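Local coordinates for protein Cg9734-pa (Drosophila melanogaster, PDB 2BK9) that binds heme in a six-coordinate state and, as an insect member of the globin family, probably carries oxygen, at residues Val17-Pro20 with Thr21-Ala25; Leu28-Phe31 with Phe32-Pro36; Ser122-Glu125 with Ser126-Ala129. The protein carries 1 engineered substitution. All coordinates share one frame; numbering follows the deposited sequence.

Contact 1 of 3, residues Val17-Pro20 with Thr21-Ala25; sequences VATP and TDSGA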
loop_
_atom_site.group_PDB
_atom_site.type_symbol
_atom_site.label_atom_id
_atom_site.label_comp_id
_atom_site.label_asym_id
_atom_site.label_seq_id
_atom_site.Cartn_x
_atom_site.Cartn_y
_atom_site.Cartn_z
ATOM N N VAL A 17 10.444 3.289 -5.766
ATOM C CA VAL A 17 10.603 4.250 -4.696
ATOM C C VAL A 17 11.446 5.437 -5.142
ATOM O O VAL A 17 11.430 6.490 -4.485
ATOM C CB VAL A 17 11.201 3.619 -3.411
ATOM C CG1 VAL A 17 12.721 3.474 -3.492
ATOM C CG2 VAL A 17 10.813 4.417 -2.213
ATOM N N ALA A 18 12.177 5.333 -6.257
ATOM C CA ALA A 18 12.930 6.452 -6.775
ATOM C C ALA A 18 12.015 7.596 -7.173
ATOM O O ALA A 18 12.447 8.749 -7.216
ATOM C CB ALA A 18 13.780 6.051 -7.932
ATOM N N THR A 19 10.763 7.300 -7.497
ATOM C CA THR A 19 9.777 8.291 -7.938
ATOM C C THR A 19 8.501 8.168 -7.126
ATOM O O THR A 19 7.478 7.705 -7.634
ATOM C CB THR A 19 9.459 8.179 -9.429
ATOM O OG1 THR A 19 9.038 6.847 -9.703
ATOM C CG2 THR A 19 10.678 8.431 -10.275
ATOM N N PRO A 20 8.516 8.575 -5.878
ATOM C CA PRO A 20 7.282 8.418 -5.072
ATOM C C PRO A 20 6.056 9.086 -5.678
ATOM O O PRO A 20 4.975 8.538 -5.598
ATOM C CB PRO A 20 7.671 9.015 -3.717
ATOM C CG PRO A 20 9.131 8.821 -3.636
ATOM C CD PRO A 20 9.622 9.055 -5.035
ATOM N N THR A 21 6.221 10.249 -6.294
ATOM C CA THR A 21 5.087 10.969 -6.849
ATOM C C THR A 21 4.408 10.130 -7.935
ATOM O O THR A 21 3.213 9.838 -7.862
ATOM C CB THR A 21 5.522 12.320 -7.381
ATOM O OG1 THR A 21 6.114 13.086 -6.333
ATOM C CG2 THR A 21 4.355 13.109 -7.902
ATOM N N ASP A 22 5.168 9.721 -8.926
ATOM C CA ASP A 22 4.562 8.946 -10.015
ATOM C C ASP A 22 4.097 7.582 -9.577
ATOM O O ASP A 22 3.064 7.095 -10.020
ATOM C CB ASP A 22 5.538 8.802 -11.163
ATOM C CG ASP A 22 5.697 10.061 -11.974
ATOM O OD1 ASP A 22 4.940 11.036 -11.824
ATOM O OD2 ASP A 22 6.614 10.103 -12.798
ATOM N N SER A 23 4.902 6.914 -8.748
ATOM C CA SER A 23 4.581 5.556 -8.339
ATOM C C SER A 23 3.311 5.552 -7.482
ATOM O O SER A 23 2.422 4.733 -7.659
ATOM C CB SER A 23 5.756 4.928 -7.605
ATOM O OG SER A 23 6.860 4.841 -8.483
ATOM N N GLY A 24 3.269 6.470 -6.533
ATOM C CA GLY A 24 2.056 6.595 -5.715
ATOM C C GLY A 24 0.844 7.001 -6.538
ATOM O O GLY A 24 -0.249 6.507 -6.282
ATOM N N ALA A 25 1.024 7.880 -7.512
ATOM C CA ALA A 25 -0.097 8.285 -8.350
ATOM C C ALA A 25 -0.579 7.127 -9.216
ATOM O O ALA A 25 -1.781 7.013 -9.458
ATOM C CB ALA A 25 0.271 9.433 -9.235
#
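Thr-19 O is the polar atom on which this turn closes: the backbone N-H of Ser-23 reaches it at 2.9 Å from N to O, lying nearly along the C=O axis, and the hydroxyl of the same serine stands beside it, with Ser-23 OG 3.1 Å from Thr-19 O. The N-H bond is firm and straight, at 164° on the hydrogen. The hydroxyl is less certain in its allegiance, because its single proton can also be directed to Pro-16 O, with which Ser-23 OG is hydrogen-bonded. The backbone sets Ser-23 CB at 3.3 Å from Thr-19 O, and one torsion does the rest, placing OG beside its own backbone N (chi1 -63°), where it leans back toward the chain that precedes the helix.

The next residue repeats the backbone pattern, as Gly-24 N donates to Pro-20 O at 2.8 Å, here from a direction tilted out of the carbonyl plane. The example is the start of helix 20-34, the second helix of the globin fold, just after the short bend that follows helix 3-17. Thr-19 occupies the N-cap position, yet its side chain makes no capping bond. Its carbonyl, by contrast, receives the first N-H of the i to i+4 series. Pro-20 follows at the first helical position, where its lack of an N-H costs no such bond. Pro-20 and Ser-23 also rest on Ile-66 of helix 56-75, so the new helix starts against a neighbour.

The chemistry implies a start secured by main-chain carbonyls: a buried serine hydroxyl finds an acceptor in Pro-16 O, at the end of helix 3-17, and may share its proton with Thr-19 O, tying that end to the first turn of helix 20-34 without any charged side chain.

Contact 2 of 3, residues Leu28-Phe31 with Phe32-Pro36; sequences LTQF and FNRFP. With HEM (protoporphyrin IX containing Fe), chain B.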
loop_
_atom_site.group_PDB
_atom_site.type_symbol
_atom_site.label_atom_id
_atom_site.label_comp_id
_atom_site.label_asym_id
_atom_site.label_seq_id
_atom_site.Cartn_x
_atom_site.Cartn_y
_atom_site.Cartn_z
ATOM N N LEU A 28 -2.749 5.086 -6.799
ATOM C CA LEU A 28 -4.011 5.656 -6.375
ATOM C C LEU A 28 -4.944 5.977 -7.532
ATOM O O LEU A 28 -6.150 5.789 -7.407
ATOM C CB LEU A 28 -3.668 6.812 -5.439
ATOM C CG LEU A 28 -4.671 7.255 -4.432
ATOM C CD1 LEU A 28 -5.084 6.149 -3.473
ATOM C CD2 LEU A 28 -4.185 8.459 -3.681
ATOM N N THR A 29 -4.423 6.422 -8.671
ATOM C CA THR A 29 -5.307 6.565 -9.819
ATOM C C THR A 29 -5.926 5.221 -10.221
ATOM O O THR A 29 -7.104 5.183 -10.557
ATOM C CB THR A 29 -4.675 7.227 -11.040
ATOM O OG1 THR A 29 -3.567 6.454 -11.499
ATOM C CG2 THR A 29 -4.274 8.661 -10.776
ATOM N N GLN A 30 -5.154 4.135 -10.174
ATOM C CA GLN A 30 -5.701 2.848 -10.566
ATOM C C GLN A 30 -6.780 2.402 -9.577
ATOM O O GLN A 30 -7.805 1.856 -9.960
ATOM C CB GLN A 30 -4.583 1.784 -10.708
ATOM C CG GLN A 30 -5.147 0.407 -11.070
ATOM C CD GLN A 30 -4.198 -0.775 -11.212
ATOM O OE1 GLN A 30 -4.667 -1.919 -11.377
ATOM N NE2 GLN A 30 -2.896 -0.561 -11.216
ATOM N N PHE A 31 -6.505 2.620 -8.300
ATOM C CA PHE A 31 -7.480 2.316 -7.263
ATOM C C PHE A 31 -8.817 3.011 -7.556
ATOM O O PHE A 31 -9.863 2.384 -7.529
ATOM C CB PHE A 31 -6.871 2.740 -5.955
ATOM C CG PHE A 31 -7.708 2.529 -4.726
ATOM C CD1 PHE A 31 -8.186 1.273 -4.353
ATOM C CD2 PHE A 31 -7.938 3.584 -3.881
ATOM C CE1 PHE A 31 -8.866 1.091 -3.179
ATOM C CE2 PHE A 31 -8.601 3.394 -2.685
ATOM C CZ PHE A 31 -9.067 2.136 -2.345
ATOM N N PHE A 32 -8.751 4.303 -7.821
ATOM C CA PHE A 32 -9.986 5.053 -8.038
ATOM C C PHE A 32 -10.625 4.776 -9.399
ATOM O O PHE A 32 -11.835 4.861 -9.529
ATOM C CB PHE A 32 -9.765 6.547 -7.864
ATOM C CG PHE A 32 -9.340 6.949 -6.503
ATOM C CD1 PHE A 32 -10.025 6.521 -5.368
ATOM C CD2 PHE A 32 -8.255 7.800 -6.324
ATOM C CE1 PHE A 32 -9.602 6.926 -4.137
ATOM C CE2 PHE A 32 -7.864 8.210 -5.072
ATOM C CZ PHE A 32 -8.552 7.802 -3.996
ATOM N N ASN A 33 -9.811 4.464 -10.402
ATOM C CA ASN A 33 -10.363 4.116 -11.709
ATOM C C ASN A 33 -11.145 2.834 -11.662
ATOM O O ASN A 33 -12.256 2.739 -12.192
ATOM C CB ASN A 33 -9.183 4.005 -12.696
ATOM C CG ASN A 33 -9.599 3.897 -14.102
ATOM O OD1 ASN A 33 -10.627 4.429 -14.503
ATOM N ND2 ASN A 33 -8.792 3.196 -14.877
ATOM N N ARG A 34 -10.560 1.806 -11.038
ATOM C CA ARG A 34 -11.237 0.492 -10.921
ATOM C C ARG A 34 -12.355 0.516 -9.884
ATOM O O ARG A 34 -13.349 -0.148 -10.069
ATOM C CB ARG A 34 -10.213 -0.577 -10.540
ATOM C CG ARG A 34 -9.207 -0.915 -11.599
ATOM C CD ARG A 34 -8.430 -2.160 -11.199
ATOM N NE ARG A 34 -7.369 -2.514 -12.096
ATOM C CZ ARG A 34 -7.548 -3.018 -13.318
ATOM N NH1 ARG A 34 -8.728 -3.394 -13.745
ATOM N NH2 ARG A 34 -6.470 -3.234 -14.081
ATOM N N PHE A 35 -12.147 1.253 -8.803
ATOM C CA PHE A 35 -13.005 1.184 -7.628
ATOM C C PHE A 35 -13.396 2.604 -7.195
ATOM O O PHE A 35 -12.960 3.092 -6.157
ATOM C CB PHE A 35 -12.310 0.403 -6.530
ATOM C CG PHE A 35 -11.750 -0.913 -6.984
ATOM C CD1 PHE A 35 -12.574 -1.949 -7.367
ATOM C CD2 PHE A 35 -10.379 -1.109 -7.058
ATOM C CE1 PHE A 35 -12.047 -3.141 -7.795
ATOM C CE2 PHE A 35 -9.848 -2.330 -7.475
ATOM C CZ PHE A 35 -10.691 -3.324 -7.835
ATOM N N PRO A 36 -14.188 3.283 -8.022
ATOM C CA PRO A 36 -14.492 4.695 -7.783
ATOM C C PRO A 36 -15.227 5.029 -6.505
ATOM O O PRO A 36 -15.153 6.165 -6.069
ATOM C CB PRO A 36 -15.333 5.086 -8.986
ATOM C CG PRO A 36 -15.862 3.823 -9.527
ATOM C CD PRO A 36 -14.742 2.830 -9.306
HETATM C CHA HEM B . -5.438 8.855 5.448
HETATM C CHB HEM B . -1.947 5.621 4.753
HETATM C CHC HEM B . -5.075 2.909 2.395
HETATM C CHD HEM B . -8.407 6.309 2.685
HETATM C C1A HEM B . -4.252 8.172 5.515
HETATM C C2A HEM B . -3.111 8.547 6.351
HETATM C C3A HEM B . -2.123 7.638 6.185
HETATM C C4A HEM B . -2.625 6.710 5.213
HETATM C CMA HEM B . -0.719 7.529 6.812
HETATM C CAA HEM B . -3.101 9.778 7.266
HETATM C CBA HEM B . -3.902 9.512 8.540
HETATM C CGA HEM B . -3.942 10.810 9.302
HETATM O O1A HEM B . -4.763 11.710 8.954
HETATM O O2A HEM B . -3.166 10.946 10.263
HETATM C C1B HEM B . -2.475 4.606 3.991
HETATM C C2B HEM B . -1.780 3.388 3.680
HETATM C C3B HEM B . -2.667 2.623 3.015
HETATM C C4B HEM B . -3.917 3.319 2.960
HETATM C CMB HEM B . -0.348 3.107 4.040
HETATM C CAB HEM B . -2.500 1.237 2.526
HETATM C CBB HEM B . -1.378 0.708 2.076
HETATM C C1C HEM B . -6.258 3.567 2.263
HETATM C C2C HEM B . -7.474 3.069 1.630
HETATM C C3C HEM B . -8.388 4.038 1.651
HETATM C C4C HEM B . -7.790 5.155 2.336
HETATM C CMC HEM B . -7.623 1.656 1.068
HETATM C CAC HEM B . -9.773 3.930 1.070
HETATM C CBC HEM B . -10.520 4.903 0.594
HETATM C C1D HEM B . -7.905 7.317 3.440
HETATM C C2D HEM B . -8.624 8.444 3.861
HETATM C C3D HEM B . -7.749 9.218 4.672
HETATM C C4D HEM B . -6.523 8.467 4.712
HETATM C CMD HEM B . -10.047 8.799 3.468
HETATM C CAD HEM B . -8.092 10.519 5.346
HETATM C CBD HEM B . -7.938 11.685 4.420
HETATM C CGD HEM B . -8.295 12.998 5.041
HETATM O O1D HEM B . -8.356 14.018 4.314
HETATM O O2D HEM B . -8.520 13.044 6.280
HETATM N NA HEM B . -3.938 7.029 4.858
HETATM N NB HEM B . -3.799 4.555 3.538
HETATM N NC HEM B . -6.483 4.849 2.692
HETATM N ND HEM B . -6.635 7.335 3.974
HETATM FE FE HEM B . -5.202 5.976 3.752
HETATM O O HOH W 1 -3.625 -2.387 -14.324
#
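Four consecutive i to i+4 bonds, from Phe-32 N to Leu-28 O through Phe-35 N to Phe-31 O, carry the last turns of helix 20-34, the second helix of the globin fold; the final one is bent to 137° at its hydrogen, as Phe-35 leaves helical geometry.

One side of these turns is aromatic and faces the heme pocket. Phe-31 belongs to that pocket: its CZ lies 3.7 Å from the heme methyl CMC, while vinyl carbon CAC meets the ring edge in plane. Phe-31 CD2 sits over one face of the Phe-32 ring, 3.7 Å from Phe-32 CE1, the two planes inclined at 44°. Leu-28 runs alongside Phe-32 and also touches an axial ligand, His-61, although a second leucine conformer makes its detailed fit provisional. With an alanine in place of Phe-32, Phe-31 CD2 is likely to lose the ring face beneath it, and Leu-28 one of its aromatic neighbours, leaving a gap beside the heme-contacting ring.

The other side is polar. Gln-30, its CG anti to the backbone N (chi1 178°) and its chain extended, runs beside Arg-34, and its NE2 is hydrogen-bonded to Asp-115. Arg-34 NE donates to Gln-30 OE1 at 2.9 Å, on a lone pair in the amide plane. A water accepts from Arg-34 NH2 at 3.0 Å and returns a weak bond to Gln-30 OE1.

Contact 3 of 3, residues Ser122-Glu125 with Ser126-Ala129; sequences SLDE and SQAA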
loop_
_atom_site.group_PDB
_atom_site.type_symbol
_atom_site.label_atom_id
_atom_site.label_comp_id
_atom_site.label_asym_id
_atom_site.label_seq_id
_atom_site.Cartn_x
_atom_site.Cartn_y
_atom_site.Cartn_z
ATOM N N SER A 122 9.312 -4.864 -13.238
ATOM C CA SER A 122 9.331 -6.006 -14.149
ATOM C C SER A 122 9.509 -7.301 -13.398
ATOM O O SER A 122 10.391 -8.101 -13.701
ATOM C CB SER A 122 10.375 -5.841 -15.229
ATOM O OG SER A 122 10.156 -4.640 -15.987
ATOM N N LEU A 123 8.640 -7.531 -12.415
ATOM C CA LEU A 123 8.742 -8.704 -11.563
ATOM C C LEU A 123 8.260 -9.927 -12.306
ATOM O O LEU A 123 7.185 -9.909 -12.871
ATOM C CB LEU A 123 7.918 -8.538 -10.313
ATOM C CG LEU A 123 8.227 -7.338 -9.422
ATOM C CD1 LEU A 123 7.266 -7.312 -8.260
ATOM C CD2 LEU A 123 9.644 -7.317 -8.935
ATOM N N ASP A 124 9.040 -10.999 -12.259
ATOM C CA ASP A 124 8.571 -12.285 -12.749
ATOM C C ASP A 124 7.606 -12.894 -11.724
ATOM O O ASP A 124 7.375 -12.309 -10.681
ATOM C CB ASP A 124 9.721 -13.207 -13.151
ATOM C CG ASP A 124 10.533 -13.716 -12.002
ATOM O OD1 ASP A 124 10.042 -13.784 -10.869
ATOM O OD2 ASP A 124 11.717 -14.096 -12.232
ATOM N N GLU A 125 7.030 -14.046 -12.055
ATOM C CA GLU A 125 6.017 -14.580 -11.168
ATOM C C GLU A 125 6.552 -14.876 -9.793
ATOM O O GLU A 125 5.868 -14.650 -8.810
ATOM C CB GLU A 125 5.397 -15.832 -11.742
ATOM C CG GLU A 125 4.428 -15.616 -12.841
ATOM C CD GLU A 125 3.835 -16.943 -13.325
ATOM O OE1 GLU A 125 4.516 -18.001 -13.372
ATOM O OE2 GLU A 125 2.674 -16.876 -13.751
ATOM N N SER A 126 7.761 -15.428 -9.703
ATOM C CA SER A 126 8.337 -15.765 -8.411
ATOM C C SER A 126 8.607 -14.506 -7.597
ATOM O O SER A 126 8.387 -14.489 -6.395
ATOM C CB SER A 126 9.634 -16.523 -8.610
ATOM O OG SER A 126 9.415 -17.797 -9.185
ATOM N N GLN A 127 9.128 -13.475 -8.251
ATOM C CA GLN A 127 9.417 -12.204 -7.576
ATOM C C GLN A 127 8.140 -11.531 -7.116
ATOM O O GLN A 127 8.067 -10.999 -6.023
ATOM C CB GLN A 127 10.241 -11.343 -8.528
ATOM C CG GLN A 127 11.547 -12.016 -8.952
ATOM C CD GLN A 127 12.280 -11.271 -10.025
ATOM O OE1 GLN A 127 11.652 -10.606 -10.856
ATOM N NE2 GLN A 127 13.609 -11.330 -9.999
ATOM N N ALA A 128 7.115 -11.575 -7.953
ATOM C CA ALA A 128 5.808 -11.026 -7.581
ATOM C C ALA A 128 5.241 -11.784 -6.393
ATOM O O ALA A 128 4.626 -11.188 -5.507
ATOM C CB ALA A 128 4.856 -11.055 -8.731
ATOM N N ALA A 129 5.436 -13.113 -6.334
ATOM C CA ALA A 129 4.981 -13.885 -5.218
ATOM C C ALA A 129 5.673 -13.494 -3.930
ATOM O O ALA A 129 5.041 -13.458 -2.873
ATOM C CB ALA A 129 5.157 -15.364 -5.496
#
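Two first torsions set up the capping box of Asp-124 and Gln-127: the aspartate CG stands between its own backbone N and carbonyl carbon (chi1 70°), and the glutamine CG lies beside its backbone N (chi1 -58°) with an extended chain beyond. The first swings the carboxylate over the opening turn of helix 125-143; the second sends the amide back toward the residue at the N-cap.

The exchange is reciprocal. Gln-127 N donates to Asp-124 OD1 at 2.8 Å, meeting that oxygen head-on, and Asp-124 N donates to Gln-127 OE1 at 3.0 Å, a straight bond that comes in tilted from the amide plane. Gln-127 was modelled in two conformers, so its OE1 bond describes one of them, whereas the bond from its backbone N need not depend on that choice. In this conformer the carboxylate and amide are stacked, their planes 30° apart, while the side chains cross at about a right angle. The backbone takes over from there, with Ala-128 N bonded to Asp-124 O at 2.8 Å. A carboxylate at this end of a helix would probably be favoured by the N-H groups that point out of the first turn.

Just upstream, Ser-122, with its positive phi, is the C-prime residue of the Schellman motif that ends helix 103-120, so one helix stops and the next is capped within a few residues, at the G-H corner of the globin fold. Leu-123 turns inward between them, resting on Thr-118 and on Thr-12 of helix 3-17. It also makes the apolar contact with the first turn of the new helix: Leu-123 CD1 lies 4.0 Å from Ala-128 CA, and Leu-123 CB lies 4.3 Å from Ala-128 CB.

In the fold
Along the chain the three contacts come in series, and the first two share helix 20-34: contact 1 starts it and contact 2 finishes it, with centres about 16 Å apart. Contact 3 comes much later, at the corner between helices 103-120 and 125-143, its centre about 20 Å from that of contact 1 and about 23 Å from that of contact 2, with no touch to either. Contacts 1 and 3 thus mark where helices begin, whereas contact 2 lies beside the heme. Helix 56-75, which supplies His-61, one of the two axial ligands, is touched by both contacts 1 and 2, so it backs helix 20-34 at its start and again beside the heme of this all-helical globin.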